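Local coordinates for protein 16S rRNA methylase (Uncultured bacterium, PDB 7JLZ) that probably methylates N1 of adenine 1408 in the 16S rRNA of the 30S ribosomal subunit, a change associated with aminoglycoside resistance, at residues L50-E55 against N75-L80; L101-L106 against N118-N123; L174-S179 against Q206-K211. All blocks are in the same frame, centred on the assembly; numbering follows the deposited sequence.

Contact 1: L50-E55 against N75-L80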
loop_
_atom_site.group_PDB
_atom_site.type_symbol
_atom_site.label_atom_id
_atom_site.label_comp_id
_atom_site.label_asym_id
_atom_site.label_seq_id
_atom_site.Cartn_x
_atom_site.Cartn_y
_atom_site.Cartn_z
ATOM N N LEU A 50 -9.688 -5.530 -8.104
ATOM C CA LEU A 50 -9.563 -4.093 -8.323
ATOM C C LEU A 50 -8.408 -3.565 -7.479
ATOM O O LEU A 50 -8.390 -3.753 -6.257
ATOM C CB LEU A 50 -10.867 -3.376 -7.969
ATOM C CG LEU A 50 -10.865 -1.848 -8.090
ATOM C CD1 LEU A 50 -10.673 -1.397 -9.526
ATOM C CD2 LEU A 50 -12.176 -1.285 -7.513
ATOM N N PHE A 51 -7.449 -2.905 -8.118
ATOM C CA PHE A 51 -6.309 -2.329 -7.417
ATOM C C PHE A 51 -6.432 -0.813 -7.390
ATOM O O PHE A 51 -6.612 -0.179 -8.437
ATOM C CB PHE A 51 -4.986 -2.743 -8.079
ATOM C CG PHE A 51 -4.724 -4.229 -8.014
ATOM C CD1 PHE A 51 -5.248 -5.077 -8.975
ATOM C CD2 PHE A 51 -3.974 -4.776 -6.978
ATOM C CE1 PHE A 51 -5.031 -6.444 -8.914
ATOM C CE2 PHE A 51 -3.748 -6.156 -6.919
ATOM C CZ PHE A 51 -4.282 -6.984 -7.887
ATOM N N ILE A 52 -6.292 -0.232 -6.200
ATOM C CA ILE A 52 -6.478 1.196 -5.988
ATOM C C ILE A 52 -5.201 1.771 -5.401
ATOM O O ILE A 52 -4.844 1.444 -4.266
ATOM C CB ILE A 52 -7.655 1.474 -5.043
ATOM C CG1 ILE A 52 -8.901 0.761 -5.566
ATOM C CG2 ILE A 52 -7.838 2.971 -4.884
ATOM C CD1 ILE A 52 -10.152 0.954 -4.683
ATOM N N GLY A 53 -4.540 2.659 -6.140
ATOM C CA GLY A 53 -3.392 3.389 -5.618
ATOM C C GLY A 53 -3.815 4.750 -5.092
ATOM O O GLY A 53 -4.622 5.438 -5.716
ATOM N N ILE A 54 -3.250 5.147 -3.946
ATOM C CA ILE A 54 -3.555 6.439 -3.326
ATOM C C ILE A 54 -2.257 7.174 -3.016
ATOM O O ILE A 54 -1.432 6.676 -2.241
ATOM C CB ILE A 54 -4.383 6.269 -2.041
ATOM C CG1 ILE A 54 -5.584 5.355 -2.314
ATOM C CG2 ILE A 54 -4.855 7.632 -1.525
ATOM C CD1 ILE A 54 -6.393 5.026 -1.046
ATOM N N GLU A 55 -2.088 8.356 -3.600
ATOM C CA GLU A 55 -0.934 9.213 -3.364
ATOM C C GLU A 55 -1.355 10.676 -3.318
ATOM O O GLU A 55 -2.379 11.053 -3.893
ATOM C CB GLU A 55 0.144 9.024 -4.446
ATOM C CG GLU A 55 0.695 7.602 -4.496
ATOM C CD GLU A 55 1.472 7.206 -3.242
ATOM O OE1 GLU A 55 2.091 8.084 -2.611
ATOM O OE2 GLU A 55 1.436 5.997 -2.895
ATOM N N ASN A 75 -9.134 -2.403 -14.172
ATOM C CA ASN A 75 -9.108 -2.743 -12.756
ATOM C C ASN A 75 -7.970 -2.055 -12.015
ATOM O O ASN A 75 -7.582 -2.507 -10.929
ATOM C CB ASN A 75 -9.031 -4.259 -12.573
ATOM C CG ASN A 75 -7.796 -4.871 -13.216
ATOM O OD1 ASN A 75 -7.328 -4.422 -14.268
ATOM N ND2 ASN A 75 -7.266 -5.911 -12.585
ATOM N N ALA A 76 -7.428 -0.979 -12.581
ATOM C CA ALA A 76 -6.451 -0.128 -11.912
ATOM C C ALA A 76 -7.044 1.270 -11.816
ATOM O O ALA A 76 -7.441 1.845 -12.832
ATOM C CB ALA A 76 -5.119 -0.110 -12.669
ATOM N N ILE A 77 -7.127 1.805 -10.601
ATOM C CA ILE A 77 -7.621 3.157 -10.395
ATOM C C ILE A 77 -6.675 3.884 -9.448
ATOM O O ILE A 77 -6.047 3.273 -8.574
ATOM C CB ILE A 77 -9.075 3.148 -9.871
ATOM C CG1 ILE A 77 -9.672 4.553 -9.895
ATOM C CG2 ILE A 77 -9.149 2.552 -8.488
ATOM C CD1 ILE A 77 -11.071 4.607 -9.347
ATOM N N TYR A 78 -6.550 5.201 -9.654
ATOM C CA TYR A 78 -5.561 6.028 -8.975
ATOM C C TYR A 78 -6.236 7.248 -8.373
ATOM O O TYR A 78 -6.929 7.982 -9.081
ATOM C CB TYR A 78 -4.456 6.463 -9.955
ATOM C CG TYR A 78 -3.791 5.284 -10.633
ATOM C CD1 TYR A 78 -4.353 4.694 -11.772
ATOM C CD2 TYR A 78 -2.611 4.750 -10.131
ATOM C CE1 TYR A 78 -3.760 3.600 -12.379
ATOM C CE2 TYR A 78 -1.997 3.660 -10.747
ATOM C CZ TYR A 78 -2.581 3.092 -11.869
ATOM O OH TYR A 78 -1.990 2.009 -12.485
ATOM N N ILE A 79 -6.020 7.473 -7.074
ATOM C CA ILE A 79 -6.809 8.425 -6.295
ATOM C C ILE A 79 -5.891 9.350 -5.510
ATOM O O ILE A 79 -4.847 8.926 -5.000
ATOM C CB ILE A 79 -7.765 7.676 -5.335
ATOM C CG1 ILE A 79 -8.749 6.830 -6.139
ATOM C CG2 ILE A 79 -8.530 8.636 -4.400
ATOM C CD1 ILE A 79 -9.574 5.946 -5.282
ATOM N N LEU A 80 -6.283 10.618 -5.400
ATOM C CA LEU A 80 -5.557 11.552 -4.548
ATOM C C LEU A 80 -5.894 11.289 -3.085
ATOM O O LEU A 80 -7.071 11.198 -2.717
ATOM C CB LEU A 80 -5.906 12.996 -4.892
ATOM C CG LEU A 80 -5.362 13.610 -6.161
ATOM C CD1 LEU A 80 -5.743 15.082 -6.182
ATOM C CD2 LEU A 80 -3.846 13.426 -6.230
#
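Phe51 N bonds to Asn75 O at 2.8 Å, and the bond is almost straight at 177°. The same oxygen lies in plane at the edge of the Phe51 ring. Leu50 CD1 also packs on it, 3.6 Å from Asn75 O. A parallel ladder follows. Ile77 N meets Phe51 O, and Gly53 N meets Ile77 O. Ile79 N meets Gly53 O at 2.8 Å. Glu55 N to Ile79 O, at 3.1 Å, is the last bond between the two segments; Glu55 also pairs with Gly81 just beyond. Ile52, Ile54, Ile77 and Ile79 share one face. Ile52 CG2 sits beside its own carbonyl carbon (chi1 -53°) and meets Ile79 CD1 at 3.5 Å, a tight fit. Ile52 and Ile77 lie side by side and point the same way; Ile77 has two conformations, so its exact spacing is doubtful. Glu55 rises from the other face; its OE2 accepts from Gly32 N and its OE1 from Gln60 NE2. The two strands belong to a beta-alpha-beta crossover of the Rossmann-like fold, joined by helix 58-70. That helix and helix 37-45 pack on the face of Ala76 and Tyr78. Strand 26-31 flanks strand 49-55 on its other side.

Contact 2: L101-L106 against N118-N123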
loop_
_atom_site.group_PDB
_atom_site.type_symbol
_atom_site.label_atom_id
_atom_site.label_comp_id
_atom_site.label_asym_id
_atom_site.label_seq_id
_atom_site.Cartn_x
_atom_site.Cartn_y
_atom_site.Cartn_z
ATOM N N LEU A 101 6.245 1.324 2.705
ATOM C CA LEU A 101 6.635 2.512 3.442
ATOM C C LEU A 101 7.795 3.216 2.732
ATOM O O LEU A 101 8.558 2.587 1.993
ATOM C CB LEU A 101 7.004 2.151 4.883
ATOM C CG LEU A 101 5.792 1.823 5.770
ATOM C CD1 LEU A 101 6.245 1.435 7.164
ATOM C CD2 LEU A 101 4.844 2.997 5.846
ATOM N N PRO A 102 7.921 4.537 2.895
ATOM C CA PRO A 102 7.028 5.415 3.652
ATOM C C PRO A 102 5.796 5.850 2.872
ATOM O O PRO A 102 5.775 5.823 1.638
ATOM C CB PRO A 102 7.915 6.616 3.954
ATOM C CG PRO A 102 8.819 6.692 2.764
ATOM C CD PRO A 102 9.111 5.263 2.400
ATOM N N TRP A 103 4.751 6.233 3.609
ATOM C CA TRP A 103 3.579 6.877 3.026
ATOM C C TRP A 103 3.235 8.016 3.979
ATOM O O TRP A 103 2.305 7.929 4.778
ATOM C CB TRP A 103 2.419 5.901 2.835
ATOM C CG TRP A 103 1.319 6.413 1.934
ATOM C CD1 TRP A 103 1.415 6.676 0.592
ATOM C CD2 TRP A 103 -0.042 6.708 2.299
ATOM N NE1 TRP A 103 0.201 7.109 0.107
ATOM C CE2 TRP A 103 -0.703 7.145 1.135
ATOM C CE3 TRP A 103 -0.758 6.652 3.499
ATOM C CZ2 TRP A 103 -2.045 7.510 1.129
ATOM C CZ3 TRP A 103 -2.094 7.017 3.492
ATOM C CH2 TRP A 103 -2.720 7.440 2.315
ATOM N N GLY A 104 4.018 9.088 3.904
ATOM C CA GLY A 104 3.736 10.252 4.726
ATOM C C GLY A 104 3.961 9.941 6.189
ATOM O O GLY A 104 4.979 9.358 6.575
ATOM N N SER A 105 2.990 10.313 7.020
ATOM C CA SER A 105 3.093 10.111 8.458
ATOM C C SER A 105 2.732 8.696 8.896
ATOM O O SER A 105 2.868 8.383 10.083
ATOM C CB SER A 105 2.193 11.107 9.180
ATOM O OG SER A 105 0.861 10.965 8.718
ATOM N N LEU A 106 2.274 7.840 7.986
ATOM C CA LEU A 106 1.766 6.528 8.375
ATOM C C LEU A 106 2.891 5.663 8.932
ATOM O O LEU A 106 3.885 5.407 8.241
ATOM C CB LEU A 106 1.117 5.842 7.176
ATOM C CG LEU A 106 0.351 4.565 7.510
ATOM C CD1 LEU A 106 -0.745 4.856 8.534
ATOM C CD2 LEU A 106 -0.229 3.933 6.259
ATOM N N ASN A 118 -2.517 6.017 12.920
ATOM C CA ASN A 118 -2.274 4.683 12.380
ATOM C C ASN A 118 -3.528 3.815 12.358
ATOM O O ASN A 118 -3.519 2.772 11.692
ATOM C CB ASN A 118 -1.156 3.982 13.162
ATOM C CG ASN A 118 0.209 4.656 12.985
ATOM O OD1 ASN A 118 0.464 5.342 11.989
ATOM N ND2 ASN A 118 1.094 4.453 13.959
ATOM N N SER A 119 -4.602 4.225 13.045
ATOM C CA SER A 119 -5.875 3.507 12.993
ATOM C C SER A 119 -6.480 3.486 11.593
ATOM O O SER A 119 -7.438 2.740 11.357
ATOM C CB SER A 119 -6.874 4.132 13.969
ATOM O OG SER A 119 -7.429 5.320 13.444
ATOM N N LEU A 120 -5.957 4.300 10.672
ATOM C CA LEU A 120 -6.380 4.237 9.281
ATOM C C LEU A 120 -6.219 2.837 8.710
ATOM O O LEU A 120 -7.043 2.397 7.901
ATOM C CB LEU A 120 -5.572 5.243 8.464
ATOM C CG LEU A 120 -5.745 5.230 6.948
ATOM C CD1 LEU A 120 -7.141 5.698 6.587
ATOM C CD2 LEU A 120 -4.698 6.109 6.292
ATOM N N ILE A 121 -5.172 2.123 9.126
ATOM C CA ILE A 121 -4.862 0.816 8.544
ATOM C C ILE A 121 -6.012 -0.159 8.767
ATOM O O ILE A 121 -6.517 -0.785 7.829
ATOM C CB ILE A 121 -3.544 0.280 9.129
ATOM C CG1 ILE A 121 -2.385 1.171 8.690
ATOM C CG2 ILE A 121 -3.299 -1.160 8.697
ATOM C CD1 ILE A 121 -1.080 0.831 9.385
ATOM N N SER A 122 -6.446 -0.303 10.014
ATOM C CA SER A 122 -7.537 -1.231 10.283
ATOM C C SER A 122 -8.846 -0.742 9.678
ATOM O O SER A 122 -9.688 -1.554 9.294
ATOM C CB SER A 122 -7.683 -1.444 11.789
ATOM O OG SER A 122 -8.053 -2.783 12.064
ATOM N N ASN A 123 -9.031 0.575 9.570
ATOM C CA ASN A 123 -10.301 1.092 9.073
ATOM C C ASN A 123 -10.407 1.058 7.552
ATOM O O ASN A 123 -11.519 1.105 7.027
ATOM C CB ASN A 123 -10.543 2.508 9.602
ATOM C CG ASN A 123 -11.008 2.502 11.056
ATOM O OD1 ASN A 123 -10.943 1.477 11.733
ATOM N ND2 ASN A 123 -11.485 3.634 11.530
#
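Trp103 to Leu106 form a type II' turn, closed by Leu106 N to Trp103 O at 3.2 Å. Gly104 takes the positive phi of this turn. In the other segment, Asn118 belongs to helix 115-118 and residues 120-123 are helical, with Ile121 N bonded to Asn118 O at 3.1 Å. The backbones come nearest at Leu106 and Asn118, whose CA atoms are 6.0 Å apart. Side chains make the contact. With chi1 at -171°, Leu106 turns its CG beside the carbonyl carbon, and its CD1 branch touches both Asn118 and Ile121. Asn118 OD1 is 3.7 Å from Leu106 CD1. Ile121 CG1 is 4.0 Å from Leu106 CD1. Asn118 OD1 also accepts from Leu107 N, which ties Asn118 to the chain just after the turn. The Trp103 indole and Leu120 meet at about a right angle. Leu120 CD2 touches CZ3 of Trp103 at 3.9 Å, near the ring plane and at its edge. Trp103 NE1 bonds to Ile54 O and so fixes the indole against the sheet. The turn belongs to the loop after strand 94-100, the fourth strand of the class I methyltransferase fold. As in related class I methyltransferases, this loop probably borders the site of the target base.

Contact 3: L174-S179 against Q206-K211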
loop_
_atom_site.group_PDB
_atom_site.type_symbol
_atom_site.label_atom_id
_atom_site.label_comp_id
_atom_site.label_asym_id
_atom_site.label_seq_id
_atom_site.Cartn_x
_atom_site.Cartn_y
_atom_site.Cartn_z
ATOM N N LEU A 174 0.573 -10.359 13.393
ATOM C CA LEU A 174 1.521 -10.801 12.375
ATOM C C LEU A 174 1.282 -12.263 12.008
ATOM O O LEU A 174 1.206 -13.134 12.883
ATOM C CB LEU A 174 2.948 -10.613 12.878
ATOM C CG LEU A 174 4.059 -11.086 11.929
ATOM C CD1 LEU A 174 4.212 -10.103 10.788
ATOM C CD2 LEU A 174 5.376 -11.301 12.663
ATOM N N THR A 175 1.168 -12.533 10.707
ATOM C CA THR A 175 1.009 -13.887 10.210
ATOM C C THR A 175 2.166 -14.365 9.347
ATOM O O THR A 175 2.369 -15.578 9.241
ATOM C CB THR A 175 -0.289 -14.026 9.396
ATOM O OG1 THR A 175 -0.217 -13.218 8.217
ATOM C CG2 THR A 175 -1.504 -13.611 10.226
ATOM N N GLU A 176 2.918 -13.458 8.727
ATOM C CA GLU A 176 4.021 -13.844 7.862
ATOM C C GLU A 176 5.112 -12.792 7.948
ATOM O O GLU A 176 4.835 -11.591 8.089
ATOM C CB GLU A 176 3.589 -13.993 6.402
ATOM C CG GLU A 176 2.611 -15.108 6.118
ATOM C CD GLU A 176 2.540 -15.437 4.642
ATOM O OE1 GLU A 176 3.500 -15.106 3.918
ATOM O OE2 GLU A 176 1.528 -16.027 4.207
ATOM N N PHE A 177 6.356 -13.251 7.814
ATOM C CA PHE A 177 7.507 -12.366 7.718
ATOM C C PHE A 177 8.490 -12.990 6.749
ATOM O O PHE A 177 8.700 -14.200 6.787
ATOM C CB PHE A 177 8.192 -12.161 9.076
ATOM C CG PHE A 177 9.551 -11.516 8.986
ATOM C CD1 PHE A 177 9.681 -10.141 8.987
ATOM C CD2 PHE A 177 10.702 -12.294 8.915
ATOM C CE1 PHE A 177 10.930 -9.550 8.902
ATOM C CE2 PHE A 177 11.949 -11.706 8.831
ATOM C CZ PHE A 177 12.059 -10.331 8.827
ATOM N N GLY A 178 9.117 -12.179 5.908
ATOM C CA GLY A 178 10.167 -12.737 5.067
ATOM C C GLY A 178 10.881 -11.670 4.265
ATOM O O GLY A 178 10.499 -10.498 4.252
ATOM N N SER A 179 11.945 -12.102 3.599
ATOM C CA SER A 179 12.688 -11.207 2.723
ATOM C C SER A 179 11.991 -11.064 1.376
ATOM O O SER A 179 11.354 -11.995 0.879
ATOM C CB SER A 179 14.112 -11.732 2.494
ATOM O OG SER A 179 14.811 -11.897 3.713
ATOM N N GLN A 206 8.990 -8.140 3.817
ATOM C CA GLN A 206 7.546 -8.220 3.635
ATOM C C GLN A 206 6.944 -8.797 4.907
ATOM O O GLN A 206 7.383 -9.841 5.378
ATOM C CB GLN A 206 7.240 -9.127 2.446
ATOM C CG GLN A 206 5.830 -9.099 1.917
ATOM C CD GLN A 206 5.667 -10.066 0.758
ATOM O OE1 GLN A 206 5.870 -11.271 0.915
ATOM N NE2 GLN A 206 5.327 -9.543 -0.418
ATOM N N LEU A 207 5.935 -8.129 5.450
ATOM C CA LEU A 207 5.254 -8.591 6.651
ATOM C C LEU A 207 3.771 -8.605 6.339
ATOM O O LEU A 207 3.265 -7.654 5.738
ATOM C CB LEU A 207 5.528 -7.668 7.852
ATOM C CG LEU A 207 6.906 -7.673 8.520
ATOM C CD1 LEU A 207 7.970 -7.035 7.626
ATOM C CD2 LEU A 207 6.850 -6.965 9.860
ATOM N N LYS A 208 3.082 -9.683 6.715
ATOM C CA LYS A 208 1.643 -9.789 6.508
ATOM C C LYS A 208 0.942 -9.906 7.849
ATOM O O LYS A 208 1.468 -10.497 8.793
ATOM C CB LYS A 208 1.271 -10.991 5.631
ATOM C CG LYS A 208 1.858 -10.850 4.221
ATOM C CD LYS A 208 1.384 -11.935 3.272
ATOM C CE LYS A 208 1.960 -11.705 1.874
ATOM N NZ LYS A 208 1.642 -12.815 0.927
ATOM N N PHE A 209 -0.255 -9.332 7.910
ATOM C CA PHE A 209 -1.029 -9.271 9.140
ATOM C C PHE A 209 -2.487 -9.546 8.831
ATOM O O PHE A 209 -2.952 -9.381 7.700
ATOM C CB PHE A 209 -0.943 -7.898 9.827
ATOM C CG PHE A 209 0.461 -7.370 9.989
ATOM C CD1 PHE A 209 1.109 -6.734 8.939
ATOM C CD2 PHE A 209 1.110 -7.480 11.203
ATOM C CE1 PHE A 209 2.386 -6.242 9.096
ATOM C CE2 PHE A 209 2.379 -6.985 11.365
ATOM C CZ PHE A 209 3.018 -6.367 10.307
ATOM N N LYS A 210 -3.206 -9.967 9.862
ATOM C CA LYS A 210 -4.657 -9.884 9.865
ATOM C C LYS A 210 -5.084 -9.018 11.043
ATOM O O LYS A 210 -4.284 -8.660 11.908
ATOM C CB LYS A 210 -5.296 -11.275 9.923
ATOM C CG LYS A 210 -4.778 -12.157 11.028
ATOM C CD LYS A 210 -5.529 -13.488 11.040
ATOM C CE LYS A 210 -4.980 -14.442 12.085
ATOM N NZ LYS A 210 -5.765 -15.717 12.123
ATOM N N LYS A 211 -6.354 -8.633 11.053
ATOM C CA LYS A 211 -6.850 -7.829 12.159
ATOM C C LYS A 211 -6.873 -8.628 13.452
ATOM O O LYS A 211 -7.133 -9.837 13.465
ATOM C CB LYS A 211 -8.250 -7.321 11.869
ATOM C CG LYS A 211 -8.323 -6.327 10.766
ATOM C CD LYS A 211 -9.731 -5.775 10.746
ATOM C CE LYS A 211 -9.847 -4.606 9.830
ATOM N NZ LYS A 211 -11.105 -3.878 10.153
#
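The CD1 methyl of Leu174 lies over the Phe209 ring, 4.1 Å from the centroid of that ring and 29° off its normal, an off-centre CH-pi contact. A chi1 of 178° carries Leu174 CG beside its carbonyl carbon, and CD1 leans over the partner strand. Leu174 CD1 also comes within 3.4 Å of Lys208 O. Phe209 meets the Phe167 ring of helix 156-168 as well, with the planes at about 45°. The Phe177 ring takes its neighbour differently. Leu207 CG lies in its plane at the edge, 3.7 Å from Phe177 CD1, and the two side chains run side by side. Leu151 and Leu154 also touch Phe177.

The strands are antiparallel, and a classic beta bulge breaks the pairing where Thr175 and Glu176 both face Lys208. Lys208 O is gripped twice from the same face of its plane. Thr175 N bonds to Lys208 O at 2.8 Å, nearly straight; Glu176 N is farther from Lys208 O, at 3.3 Å, and sits above the carbonyl plane. Thr175 OG1 adds a weak bond to this oxygen. Lys208 N returns a bond to Glu176 O. Strands 172-179 and 205-211 end a sheet ordered 3-2-1-4-5-7-6, the class I methyltransferase pattern. The antiparallel strand 205-211 is inserted between 172-179 and 129-135.

On the face of Glu176, Lys208 and Gln206, the Glu176 and Lys208 chains extend together, pointing the same way. Their aliphatic parts touch, but Glu176 OE1 and Lys208 NZ stay 4.2 Å apart, beyond a salt bridge. Beside the bulge, Thr175 CG2 lies across the Lys210 chain, 3.7 Å from Lys210 CG. Gly178 and Gln206 form a hydrogen-bonded pair, with Gln206 N to Gly178 O the shorter bond at 2.8 Å.

How the contacts relate
From the N terminus the three contacts come in series; none nests in or crosses another. Contact 1 closes the loop through helix 58-70 and sets strand 76-80 at one edge of the main sheet. The chain then runs through strand 94-100 into contact 2, which closes a short loop and folds it back near the middle of the sheet. After strand 129-135 and helix 156-168, contact 3 closes the last loop and completes the other edge. Contacts 1 and 3 lie about 23 Å apart between centres, on opposite sides of the chain's centre. Contact 2 touches both: the indole of Trp103 joins it to strand 49-55, and Lys211 NZ of contact 3 lies 2.9 Å from Ser122 O.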